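Local coordinates for cytosine deaminase (Klebsiella pneumoniae, PDB 4R85), which catalyses the hydrolytic deamination of 5-methylcytosine, and probably of cytosine, at an iron(II) site within an amidohydrolase barrel, at residues K2-A6 with Q30-A36; P50-P55 with V348-A353; R161-T165 with F194-L198. All coordinates share one frame; numbering follows the deposited sequence.

Interaction 1: residues K2-A6 with Q30-A36; sequences KIINA and QAAMQTA
Asn5 reaches into the loop 30-36 with its whole side chain, and the loop answers with the backbone of Gln34, the amide of Gln30 and the thioether of Met33. Starting at the root, CB of Asn5 touches CE of Met33 at 3.7 Å. At the next atom the thioether lies above the plane of the amide: SD of Met33 stands 3.6 Å from CG of Asn5. Met33, bent at its second torsion, folds over one face of the amide as a soft apolar lid, away from the N-H and C=O that make the polar bonds.

At the tip, OD1 of Asn5 accepts two almost straight bonds, from the backbone N of Gln34 at 2.9 Å and from NE2 of Gln30 at 3.1 Å. ND2 of Asn5 gives one N-H to the O of Gln34 at 3.0 Å, in the carbonyl plane and on a lone pair, and makes a further bond to OD1 of Asp42. The asparagine thus reads both backbone groups of Gln34, which fixes the amide flip. The side chain of Gln30, extended beyond CG, crosses that of Asn5 at about a right angle, the two amide planes 66° apart; its OE1 takes the backbone N-H of Asn5 at 2.9 Å and also bonds to OG1 of Thr16. Asparagine also tolerates the left-handed backbone (phi 60°, psi 35°) by which the chain turns a corner here. Beside it, CD1 of Ile4 lies 3.9 Å from O of Thr35.

Strand 2-7 runs between strands 14-20 and 41-42 of a small mixed sheet; loop 30-36, on the way from strand 23-29 to strand 41-42, meets it at the corner at Asn5, while Ile3 turns away toward Leu372 and Ile374 of strand 372-375.

Interaction 2: residues P50-P55 with V348-A353; sequences PPFVEP and VTDNSA
Val53 and Ser352 meet at the tight centre of a contact that ties the first strand of the amidohydrolase TIM barrel, 47-57, to the short helix 350-355 far along the chain. CB of Val53 lies only 3.5 Å from CB of Ser352, a closeness that suits a side chain as small as serine on the facing side of a helix. A chi1 of -180° swings CG1 of Val53 to the far side from N, where it too lies against CB of Ser352, whereas CG2 leans on O of Thr349 at 3.9 Å. Just before the helix, the O of Val348 accepts the N-H of Val53 at 3.2 Å and at the same time meets the edge of the Phe52 ring, in its plane. CG2 of Val348 adds an apolar contact, 3.7 Å from CE2 of Phe52, and Ile322 of helix 322-332 packs on both residues.

Toward Pro50 the fit slackens. Its CG comes no nearer than 4.2 Å to OD1 of Asp350, a partly exposed residue whose other carboxylate oxygen has a long, weak ion pair with Arg9. Thr349 touches Phe52 through its methyl group and gives its hydroxyl to a bond with Leu345 O.

The other edge of the strand is occupied by barrel pairing, Phe52 and Glu54 bonding to residues of and next to strand 111-119. Val53 therefore has its N and O turned to the helix side, and its O is served by a water bridge: a water donates to O of Val53 at 2.8 Å and accepts from OG of Ser352 at 2.6 Å.

Interaction 3: residues R161-T165 with F194-L198; sequences RELMT and FLMDL
This is helix-to-helix packing between neighbours on the outside of the TIM barrel: helices 160-170 and 185-202, with strand 174-175 between them in sequence, run side by side in nearly the same direction. The axes of segments 161-165 and 194-198 approach to 11.3 Å and cross at -28°, a spacing wide enough to require large side chains in the interface.

Phe194 supplies the bulk. With CG anti to the backbone N (chi1 168°), its ring packs against helix 160-170, and the extended chain of Arg161 slides over one face in the opposite direction. CG of Arg161 sits 3.7 Å from the ring centroid, only 10° off the normal, a CH-pi contact. Farther out, CB of Phe194 lies over the middle of the guanidinium. Arginine suits this exposed border because its methylenes cover the ring while NH2 goes on to a salt bridge with Glu155.

The edge of the same ring is met in its plane by Met164, whose CB is 3.9 Å from CE2 of Phe194. Deeper in, CD2 of Leu198 also packs on CB of Met164, and Met164 and Leu195 both reach Val175 of the barrel wall. Thr165, being small, sets its OG1 against both CZ of Phe194 and CD1 of Leu198. Its hydroxyl is turned back to its own helix: OG1 of Thr165 donates to O of Arg161 at 2.9 Å, on the face of that carbonyl opposite to the one used by N of Thr165.

Overall arrangement
The three contacts run from the small sheet domain to the far wall of the barrel. Interactions 1 and 3 lie on opposite sides of the chain's centre, 53 Å apart between centres, and interaction 2 lies between them, 26 Å from the first and 28 Å from the third. Interaction 2 is the one near the iron: the side chain of Pro55 is about 10 Å from the metal, and the strand goes on to the metal ligand His56, with His58 just past its end. Interaction 3 lies on the outside of the barrel, the side chain of Met164 about 13 Å from 5-methylcytosine; helix 185-202 leads into strand 205-209, which carries His209. Interaction 1 is remote from this site.

Interaction 1: residues K2-A6 with Q30-A36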
ATOM      1  N   LYS A   2      10.913  13.768 -30.757  1.00 35.45           N
ATOM      2  CA  LYS A   2       9.470  13.696 -30.950  1.00 36.64           C
ATOM      3  C   LYS A   2       8.880  12.476 -30.250  1.00 34.86           C
ATOM      4  O   LYS A   2       9.461  11.390 -30.280  1.00 36.39           O
ATOM      5  CB  LYS A   2       9.140  13.656 -32.441  1.00 37.13           C
ATOM      6  CG  LYS A   2       7.652  13.577 -32.758  1.00 45.70           C
ATOM      7  CD  LYS A   2       7.412  13.269 -34.236  1.00 50.94           C
ATOM      8  CE  LYS A   2       7.932  14.380 -35.139  1.00 53.82           C
ATOM      9  NZ  LYS A   2       7.100  15.613 -35.053  1.00 53.55           N
ATOM     10  N   ILE A   3       7.733  12.665 -29.605  1.00 30.63           N
ATOM     11  CA  ILE A   3       7.000  11.556 -29.009  1.00 27.12           C
ATOM     12  C   ILE A   3       5.629  11.498 -29.657  1.00 29.32           C
ATOM     13  O   ILE A   3       4.919  12.497 -29.682  1.00 32.62           O
ATOM     14  CB  ILE A   3       6.812  11.733 -27.496  1.00 30.17           C
ATOM     15  CG1 ILE A   3       8.164  11.927 -26.793  1.00 28.50           C
ATOM     16  CG2 ILE A   3       6.078  10.534 -26.924  1.00 27.59           C
ATOM     17  CD1 ILE A   3       8.044  12.437 -25.382  1.00 30.37           C
ATOM     18  N   ILE A   4       5.261  10.339 -30.196  1.00 27.48           N
ATOM     19  CA  ILE A   4       3.945  10.179 -30.817  1.00 26.17           C
ATOM     20  C   ILE A   4       3.064   9.195 -30.046  1.00 24.52           C
ATOM     21  O   ILE A   4       3.559   8.432 -29.209  1.00 24.24           O
ATOM     22  CB  ILE A   4       4.038   9.704 -32.284  1.00 26.35           C
ATOM     23  CG1 ILE A   4       4.687   8.317 -32.380  1.00 26.57           C
ATOM     24  CG2 ILE A   4       4.789  10.726 -33.146  1.00 32.52           C
ATOM     25  CD1 ILE A   4       4.659   7.726 -33.798  1.00 31.46           C
ATOM     26  N   ASN A   5       1.764   9.228 -30.344  1.00 24.68           N
ATOM     27  CA  ASN A   5       0.794   8.284 -29.795  1.00 24.28           C
ATOM     28  C   ASN A   5       0.722   8.344 -28.276  1.00 25.00           C
ATOM     29  O   ASN A   5       0.527   7.325 -27.608  1.00 26.94           O
ATOM     30  CB  ASN A   5       1.107   6.853 -30.245  1.00 28.39           C
ATOM     31  CG  ASN A   5       0.970   6.665 -31.742  1.00 29.28           C
ATOM     32  OD1 ASN A   5       0.150   7.319 -32.396  1.00 28.53           O
ATOM     33  ND2 ASN A   5       1.771   5.759 -32.295  1.00 26.50           N
ATOM     34  N   ALA A   6       0.884   9.541 -27.728  1.00 24.91           N
ATOM     35  CA  ALA A   6       0.889   9.701 -26.283  1.00 25.46           C
ATOM     36  C   ALA A   6      -0.470  10.163 -25.795  1.00 23.02           C
ATOM     37  O   ALA A   6      -1.106  11.012 -26.419  1.00 26.81           O
ATOM     38  CB  ALA A   6       1.952  10.688 -25.863  1.00 21.34           C
ATOM     39  N   GLN A  30      -3.553  14.281 -32.379  1.00 31.92           N
ATOM     40  CA  GLN A  30      -3.574  13.447 -33.579  1.00 30.89           C
ATOM     41  C   GLN A  30      -4.992  12.991 -33.887  1.00 29.18           C
ATOM     42  O   GLN A  30      -5.832  12.901 -32.989  1.00 28.81           O
ATOM     43  CB  GLN A  30      -2.687  12.212 -33.394  1.00 31.53           C
ATOM     44  CG  GLN A  30      -1.307  12.505 -32.839  1.00 31.58           C
ATOM     45  CD  GLN A  30      -0.511  11.242 -32.542  1.00 34.75           C
ATOM     46  OE1 GLN A  30       0.632  11.315 -32.088  1.00 25.96           O
ATOM     47  NE2 GLN A  30      -1.109  10.078 -32.799  1.00 26.57           N
ATOM     48  N   ALA A  31      -5.243  12.689 -35.157  1.00 34.28           N
ATOM     49  CA  ALA A  31      -6.542  12.194 -35.603  1.00 36.45           C
ATOM     50  C   ALA A  31      -6.778  10.778 -35.089  1.00 39.37           C
ATOM     51  O   ALA A  31      -7.905  10.400 -34.772  1.00 44.80           O
ATOM     52  CB  ALA A  31      -6.633  12.230 -37.119  1.00 39.98           C
ATOM     53  N   ALA A  32      -5.703  10.000 -35.010  1.00 30.69           N
ATOM     54  CA  ALA A  32      -5.774   8.636 -34.501  1.00 33.31           C
ATOM     55  C   ALA A  32      -4.375   8.090 -34.271  1.00 31.70           C
ATOM     56  O   ALA A  32      -3.385   8.807 -34.411  1.00 29.88           O
ATOM     57  CB  ALA A  32      -6.542   7.730 -35.468  1.00 32.53           C
ATOM     58  N   MET A  33      -4.310   6.814 -33.914  1.00 32.95           N
ATOM     59  CA  MET A  33      -3.047   6.109 -33.771  1.00 33.79           C
ATOM     60  C   MET A  33      -2.260   6.174 -35.084  1.00 28.78           C
ATOM     61  O   MET A  33      -2.804   5.905 -36.164  1.00 30.55           O
ATOM     62  CB  MET A  33      -3.320   4.658 -33.378  1.00 37.03           C
ATOM     63  CG  MET A  33      -2.136   3.935 -32.818  1.00 45.22           C
ATOM     64  SD  MET A  33      -1.781   4.432 -31.130  1.00 41.67           S
ATOM     65  CE  MET A  33      -0.269   3.522 -30.871  1.00 75.77           C
ATOM     66  N   GLN A  34      -0.988   6.550 -34.995  1.00 28.63           N
ATOM     67  CA  GLN A  34      -0.157   6.724 -36.187  1.00 33.25           C
ATOM     68  C   GLN A  34       0.977   5.710 -36.260  1.00 33.40           C
ATOM     69  O   GLN A  34       1.566   5.366 -35.247  1.00 29.88           O
ATOM     70  CB  GLN A  34       0.417   8.139 -36.219  1.00 32.83           C
ATOM     71  CG  GLN A  34      -0.657   9.219 -36.305  1.00 39.94           C
ATOM     72  CD  GLN A  34      -0.100  10.628 -36.212  1.00 40.57           C
ATOM     73  OE1 GLN A  34       1.104  10.825 -36.030  1.00 42.49           O
ATOM     74  NE2 GLN A  34      -0.979  11.620 -36.337  1.00 38.39           N
ATOM     75  N   THR A  35       1.285   5.233 -37.461  1.00 38.10           N
ATOM     76  CA  THR A  35       2.469   4.401 -37.652  1.00 48.20           C
ATOM     77  C   THR A  35       3.720   5.226 -37.323  1.00 63.09           C
ATOM     78  O   THR A  35       3.688   6.458 -37.388  1.00 66.86           O
ATOM     79  CB  THR A  35       2.546   3.861 -39.082  1.00 48.22           C
ATOM     80  OG1 THR A  35       2.565   4.958 -40.001  1.00 50.63           O
ATOM     81  CG2 THR A  35       1.335   2.974 -39.385  1.00 43.70           C
ATOM     82  N   ALA A  36       4.808   4.547 -36.957  1.00 66.95           N
ATOM     83  CA  ALA A  36       6.038   5.205 -36.503  1.00 66.51           C
ATOM     84  C   ALA A  36       6.544   6.275 -37.471  1.00 69.03           C
ATOM     85  O   ALA A  36       6.188   6.275 -38.648  1.00 73.58           O
ATOM     86  CB  ALA A  36       7.125   4.171 -36.237  1.00 67.12           C
TER

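Interaction 2: residues P50-P55 with V348-A353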
ATOM      1  N   PRO A  50       4.048  15.147 -16.636  1.00 16.15           N
ATOM      2  CA  PRO A  50       5.216  15.804 -16.046  1.00 18.63           C
ATOM      3  C   PRO A  50       5.793  14.903 -14.936  1.00 20.31           C
ATOM      4  O   PRO A  50       5.112  13.975 -14.483  1.00 16.78           O
ATOM      5  CB  PRO A  50       4.626  17.102 -15.481  1.00 24.33           C
ATOM      6  CG  PRO A  50       3.170  16.782 -15.236  1.00 18.32           C
ATOM      7  CD  PRO A  50       2.804  15.901 -16.395  1.00 20.87           C
ATOM      8  N   PRO A  51       7.046  15.145 -14.520  1.00 20.13           N
ATOM      9  CA  PRO A  51       7.698  14.208 -13.591  1.00 17.58           C
ATOM     10  C   PRO A  51       6.983  14.093 -12.254  1.00 17.05           C
ATOM     11  O   PRO A  51       6.267  15.008 -11.833  1.00 16.03           O
ATOM     12  CB  PRO A  51       9.086  14.828 -13.375  1.00 17.82           C
ATOM     13  CG  PRO A  51       9.283  15.761 -14.553  1.00 16.58           C
ATOM     14  CD  PRO A  51       7.926  16.269 -14.892  1.00 15.58           C
ATOM     15  N   PHE A  52       7.165  12.964 -11.584  1.00 16.73           N
ATOM     16  CA  PHE A  52       6.647  12.850 -10.231  1.00 17.45           C
ATOM     17  C   PHE A  52       7.420  13.808  -9.325  1.00 18.13           C
ATOM     18  O   PHE A  52       8.563  14.173  -9.621  1.00 17.48           O
ATOM     19  CB  PHE A  52       6.759  11.415  -9.720  1.00 14.67           C
ATOM     20  CG  PHE A  52       5.775  10.466 -10.356  1.00 15.68           C
ATOM     21  CD1 PHE A  52       6.216   9.383 -11.092  1.00 17.04           C
ATOM     22  CD2 PHE A  52       4.408  10.659 -10.207  1.00 15.59           C
ATOM     23  CE1 PHE A  52       5.313   8.503 -11.677  1.00 18.60           C
ATOM     24  CE2 PHE A  52       3.501   9.789 -10.785  1.00 14.63           C
ATOM     25  CZ  PHE A  52       3.956   8.708 -11.525  1.00 18.61           C
ATOM     26  N   VAL A  53       6.785  14.212  -8.229  1.00 18.27           N
ATOM     27  CA  VAL A  53       7.399  15.106  -7.262  1.00 16.14           C
ATOM     28  C   VAL A  53       7.455  14.409  -5.906  1.00 18.97           C
ATOM     29  O   VAL A  53       6.520  13.716  -5.516  1.00 18.99           O
ATOM     30  CB  VAL A  53       6.579  16.412  -7.134  1.00 19.96           C
ATOM     31  CG1 VAL A  53       7.216  17.366  -6.131  1.00 18.00           C
ATOM     32  CG2 VAL A  53       6.407  17.079  -8.493  1.00 16.25           C
ATOM     33  N   GLU A  54       8.573  14.565  -5.206  1.00 16.92           N
ATOM     34  CA  GLU A  54       8.676  14.124  -3.825  1.00 16.15           C
ATOM     35  C   GLU A  54       8.811  15.376  -2.982  1.00 16.19           C
ATOM     36  O   GLU A  54       9.917  15.857  -2.761  1.00 15.59           O
ATOM     37  CB  GLU A  54       9.897  13.228  -3.627  1.00 13.57           C
ATOM     38  CG  GLU A  54      10.092  12.808  -2.168  1.00 18.17           C
ATOM     39  CD  GLU A  54       8.768  12.452  -1.492  1.00 28.03           C
ATOM     40  OE1 GLU A  54       8.288  11.313  -1.690  1.00 29.86           O
ATOM     41  OE2 GLU A  54       8.199  13.311  -0.777  1.00 23.96           O
ATOM     42  N   PRO A  55       7.680  15.920  -2.518  1.00 13.87           N
ATOM     43  CA  PRO A  55       7.692  17.237  -1.879  1.00 15.00           C
ATOM     44  C   PRO A  55       8.077  17.197  -0.407  1.00 13.97           C
ATOM     45  O   PRO A  55       8.094  18.255   0.222  1.00 14.09           O
ATOM     46  CB  PRO A  55       6.233  17.694  -2.008  1.00 14.01           C
ATOM     47  CG  PRO A  55       5.454  16.404  -1.952  1.00 14.43           C
ATOM     48  CD  PRO A  55       6.319  15.373  -2.650  1.00 17.10           C
ATOM     49  N   VAL A 348       0.347  13.577  -6.705  1.00 11.95           N
ATOM     50  CA  VAL A 348       1.777  13.281  -6.766  1.00 11.45           C
ATOM     51  C   VAL A 348       2.461  13.956  -7.951  1.00 18.57           C
ATOM     52  O   VAL A 348       3.625  13.681  -8.239  1.00 14.77           O
ATOM     53  CB  VAL A 348       2.041  11.780  -6.804  1.00 11.72           C
ATOM     54  CG1 VAL A 348       1.513  11.128  -5.517  1.00 14.89           C
ATOM     55  CG2 VAL A 348       1.401  11.168  -8.036  1.00 16.40           C
ATOM     56  N   THR A 349       1.730  14.829  -8.637  1.00 18.65           N
ATOM     57  CA  THR A 349       2.305  15.647  -9.699  1.00 12.56           C
ATOM     58  C   THR A 349       1.938  17.129  -9.525  1.00 15.20           C
ATOM     59  O   THR A 349       2.636  17.874  -8.830  1.00 15.50           O
ATOM     60  CB  THR A 349       1.909  15.141 -11.141  1.00 13.11           C
ATOM     61  OG1 THR A 349       0.482  15.134 -11.291  1.00 16.62           O
ATOM     62  CG2 THR A 349       2.476  13.740 -11.408  1.00 13.24           C
ATOM     63  N   ASP A 350       0.846  17.548 -10.161  1.00 18.79           N
ATOM     64  CA  ASP A 350       0.412  18.950 -10.157  1.00 16.45           C
ATOM     65  C   ASP A 350       0.341  19.607  -8.784  1.00 16.94           C
ATOM     66  O   ASP A 350       0.840  20.720  -8.606  1.00 13.56           O
ATOM     67  CB  ASP A 350      -0.963  19.105 -10.830  1.00 13.81           C
ATOM     68  CG  ASP A 350      -0.969  18.650 -12.280  1.00 26.67           C
ATOM     69  OD1 ASP A 350       0.119  18.438 -12.862  1.00 24.84           O
ATOM     70  OD2 ASP A 350      -2.078  18.518 -12.843  1.00 28.89           O
ATOM     71  N   ASN A 351      -0.301  18.943  -7.821  1.00 17.08           N
ATOM     72  CA  ASN A 351      -0.520  19.567  -6.523  1.00 14.47           C
ATOM     73  C   ASN A 351       0.803  19.716  -5.780  1.00 17.49           C
ATOM     74  O   ASN A 351       1.039  20.702  -5.083  1.00 16.96           O
ATOM     75  CB  ASN A 351      -1.477  18.731  -5.681  1.00 14.83           C
ATOM     76  CG  ASN A 351      -2.887  18.720  -6.235  1.00 16.84           C
ATOM     77  OD1 ASN A 351      -3.137  19.192  -7.346  1.00 13.85           O
ATOM     78  ND2 ASN A 351      -3.822  18.187  -5.453  1.00 15.58           N
ATOM     79  N   SER A 352       1.655  18.711  -5.923  1.00 14.47           N
ATOM     80  CA  SER A 352       2.985  18.740  -5.324  1.00 14.38           C
ATOM     81  C   SER A 352       3.859  19.838  -5.943  1.00 14.63           C
ATOM     82  O   SER A 352       4.601  20.532  -5.235  1.00 17.49           O
ATOM     83  CB  SER A 352       3.641  17.371  -5.479  1.00 18.20           C
ATOM     84  OG  SER A 352       2.846  16.370  -4.875  1.00 23.46           O
ATOM     85  N   ALA A 353       3.776  20.003  -7.259  1.00 14.08           N
ATOM     86  CA  ALA A 353       4.510  21.082  -7.919  1.00 15.72           C
ATOM     87  C   ALA A 353       4.056  22.454  -7.415  1.00 19.03           C
ATOM     88  O   ALA A 353       4.852  23.379  -7.307  1.00 15.71           O
ATOM     89  CB  ALA A 353       4.371  20.994  -9.435  1.00 13.54           C
TER
HETATM   90  O   HOH W   1       3.925  14.030  -4.571  1.00 17.94           O

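Interaction 3: residues R161-T165 with F194-L198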
ATOM      1  N   ARG A 161      17.522  29.274  17.501  1.00 15.40           N
ATOM      2  CA  ARG A 161      17.283  30.397  16.581  1.00 16.75           C
ATOM      3  C   ARG A 161      18.519  30.743  15.733  1.00 20.56           C
ATOM      4  O   ARG A 161      18.385  31.028  14.538  1.00 17.17           O
ATOM      5  CB  ARG A 161      16.748  31.630  17.330  1.00 17.55           C
ATOM      6  CG  ARG A 161      15.313  31.467  17.863  1.00 18.15           C
ATOM      7  CD  ARG A 161      14.807  32.754  18.545  1.00 17.39           C
ATOM      8  NE  ARG A 161      13.409  32.636  18.960  1.00 18.65           N
ATOM      9  CZ  ARG A 161      12.546  33.650  19.003  1.00 21.65           C
ATOM     10  NH1 ARG A 161      12.935  34.870  18.662  1.00 20.83           N
ATOM     11  NH2 ARG A 161      11.287  33.442  19.382  1.00 19.37           N
ATOM     12  N   GLU A 162      19.712  30.699  16.347  1.00 16.00           N
ATOM     13  CA  GLU A 162      20.970  30.927  15.634  1.00 15.64           C
ATOM     14  C   GLU A 162      21.194  29.892  14.555  1.00 15.41           C
ATOM     15  O   GLU A 162      21.691  30.205  13.479  1.00 17.14           O
ATOM     16  CB  GLU A 162      22.185  30.819  16.575  1.00 21.72           C
ATOM     17  CG  GLU A 162      22.351  31.924  17.569  1.00 28.21           C
ATOM     18  CD  GLU A 162      23.699  31.855  18.283  1.00 27.51           C
ATOM     19  OE1 GLU A 162      24.411  30.811  18.196  1.00 21.96           O
ATOM     20  OE2 GLU A 162      24.051  32.870  18.912  1.00 31.45           O
ATOM     21  N   LEU A 163      20.895  28.641  14.880  1.00 15.05           N
ATOM     22  CA  LEU A 163      21.086  27.546  13.934  1.00 14.79           C
ATOM     23  C   LEU A 163      20.149  27.667  12.734  1.00 17.46           C
ATOM     24  O   LEU A 163      20.560  27.445  11.597  1.00 14.49           O
ATOM     25  CB  LEU A 163      20.888  26.200  14.627  1.00 14.45           C
ATOM     26  CG  LEU A 163      22.041  25.864  15.582  1.00 17.07           C
ATOM     27  CD1 LEU A 163      21.629  24.727  16.520  1.00 15.57           C
ATOM     28  CD2 LEU A 163      23.276  25.494  14.772  1.00 16.70           C
ATOM     29  N   MET A 164      18.899  28.021  12.993  1.00 13.88           N
ATOM     30  CA  MET A 164      17.930  28.244  11.906  1.00 13.52           C
ATOM     31  C   MET A 164      18.408  29.369  10.993  1.00 14.01           C
ATOM     32  O   MET A 164      18.377  29.249   9.772  1.00 19.55           O
ATOM     33  CB  MET A 164      16.556  28.592  12.470  1.00 16.63           C
ATOM     34  CG  MET A 164      15.811  27.397  13.063  1.00 15.74           C
ATOM     35  SD  MET A 164      15.333  26.220  11.784  1.00 15.70           S
ATOM     36  CE  MET A 164      14.003  27.133  10.956  1.00 13.83           C
ATOM     37  N   THR A 165      18.865  30.457  11.603  1.00 15.71           N
ATOM     38  CA  THR A 165      19.328  31.628  10.859  1.00 15.03           C
ATOM     39  C   THR A 165      20.564  31.278  10.046  1.00 17.06           C
ATOM     40  O   THR A 165      20.664  31.624   8.869  1.00 16.32           O
ATOM     41  CB  THR A 165      19.629  32.794  11.822  1.00 15.64           C
ATOM     42  OG1 THR A 165      18.447  33.104  12.573  1.00 15.82           O
ATOM     43  CG2 THR A 165      20.106  34.040  11.073  1.00 18.59           C
ATOM     44  N   PHE A 194       8.635  33.312  15.114  1.00 13.38           N
ATOM     45  CA  PHE A 194      10.035  33.405  14.721  1.00 12.98           C
ATOM     46  C   PHE A 194      10.295  32.919  13.292  1.00 12.84           C
ATOM     47  O   PHE A 194      10.971  33.591  12.520  1.00 12.70           O
ATOM     48  CB  PHE A 194      10.952  32.631  15.687  1.00 13.20           C
ATOM     49  CG  PHE A 194      12.351  32.471  15.165  1.00 12.77           C
ATOM     50  CD1 PHE A 194      13.261  33.524  15.252  1.00 13.38           C
ATOM     51  CD2 PHE A 194      12.745  31.298  14.531  1.00 13.17           C
ATOM     52  CE1 PHE A 194      14.554  33.396  14.745  1.00 17.22           C
ATOM     53  CE2 PHE A 194      14.046  31.161  14.025  1.00 14.76           C
ATOM     54  CZ  PHE A 194      14.945  32.211  14.135  1.00 16.63           C
ATOM     55  N   LEU A 195       9.799  31.735  12.960  1.00 11.83           N
ATOM     56  CA  LEU A 195      10.145  31.128  11.685  1.00 11.75           C
ATOM     57  C   LEU A 195       9.511  31.905  10.529  1.00 12.28           C
ATOM     58  O   LEU A 195      10.107  32.038   9.465  1.00 12.59           O
ATOM     59  CB  LEU A 195       9.778  29.637  11.635  1.00 11.25           C
ATOM     60  CG  LEU A 195       8.331  29.151  11.488  1.00 16.33           C
ATOM     61  CD1 LEU A 195       7.869  29.060  10.016  1.00 13.64           C
ATOM     62  CD2 LEU A 195       8.178  27.792  12.174  1.00 14.82           C
ATOM     63  N   MET A 196       8.314  32.431  10.752  1.00 12.89           N
ATOM     64  CA  MET A 196       7.676  33.270   9.742  1.00 13.59           C
ATOM     65  C   MET A 196       8.431  34.589   9.551  1.00 16.73           C
ATOM     66  O   MET A 196       8.612  35.042   8.423  1.00 15.51           O
ATOM     67  CB  MET A 196       6.193  33.505  10.072  1.00 12.15           C
ATOM     68  CG  MET A 196       5.341  32.243   9.989  1.00 13.26           C
ATOM     69  SD  MET A 196       5.225  31.516   8.328  1.00 16.32           S
ATOM     70  CE  MET A 196       3.972  32.577   7.577  1.00 13.73           C
ATOM     71  N   ASP A 197       8.891  35.193  10.649  1.00 14.12           N
ATOM     72  CA  ASP A 197       9.727  36.392  10.557  1.00 13.47           C
ATOM     73  C   ASP A 197      11.012  36.101   9.787  1.00 19.07           C
ATOM     74  O   ASP A 197      11.436  36.899   8.943  1.00 14.21           O
ATOM     75  CB  ASP A 197      10.098  36.922  11.951  1.00 14.23           C
ATOM     76  CG  ASP A 197       8.930  37.595  12.661  1.00 20.01           C
ATOM     77  OD1 ASP A 197       7.924  37.920  11.991  1.00 21.97           O
ATOM     78  OD2 ASP A 197       9.030  37.815  13.887  1.00 22.15           O
ATOM     79  N   LEU A 198      11.649  34.977  10.119  1.00 16.44           N
ATOM     80  CA  LEU A 198      12.852  34.524   9.423  1.00 13.67           C
ATOM     81  C   LEU A 198      12.613  34.391   7.913  1.00 13.68           C
ATOM     82  O   LEU A 198      13.356  34.947   7.112  1.00 15.55           O
ATOM     83  CB  LEU A 198      13.319  33.181  10.005  1.00 16.06           C
ATOM     84  CG  LEU A 198      14.662  32.625   9.520  1.00 15.36           C
ATOM     85  CD1 LEU A 198      15.810  33.568   9.865  1.00 15.99           C
ATOM     86  CD2 LEU A 198      14.898  31.211  10.104  1.00 13.35           C
TER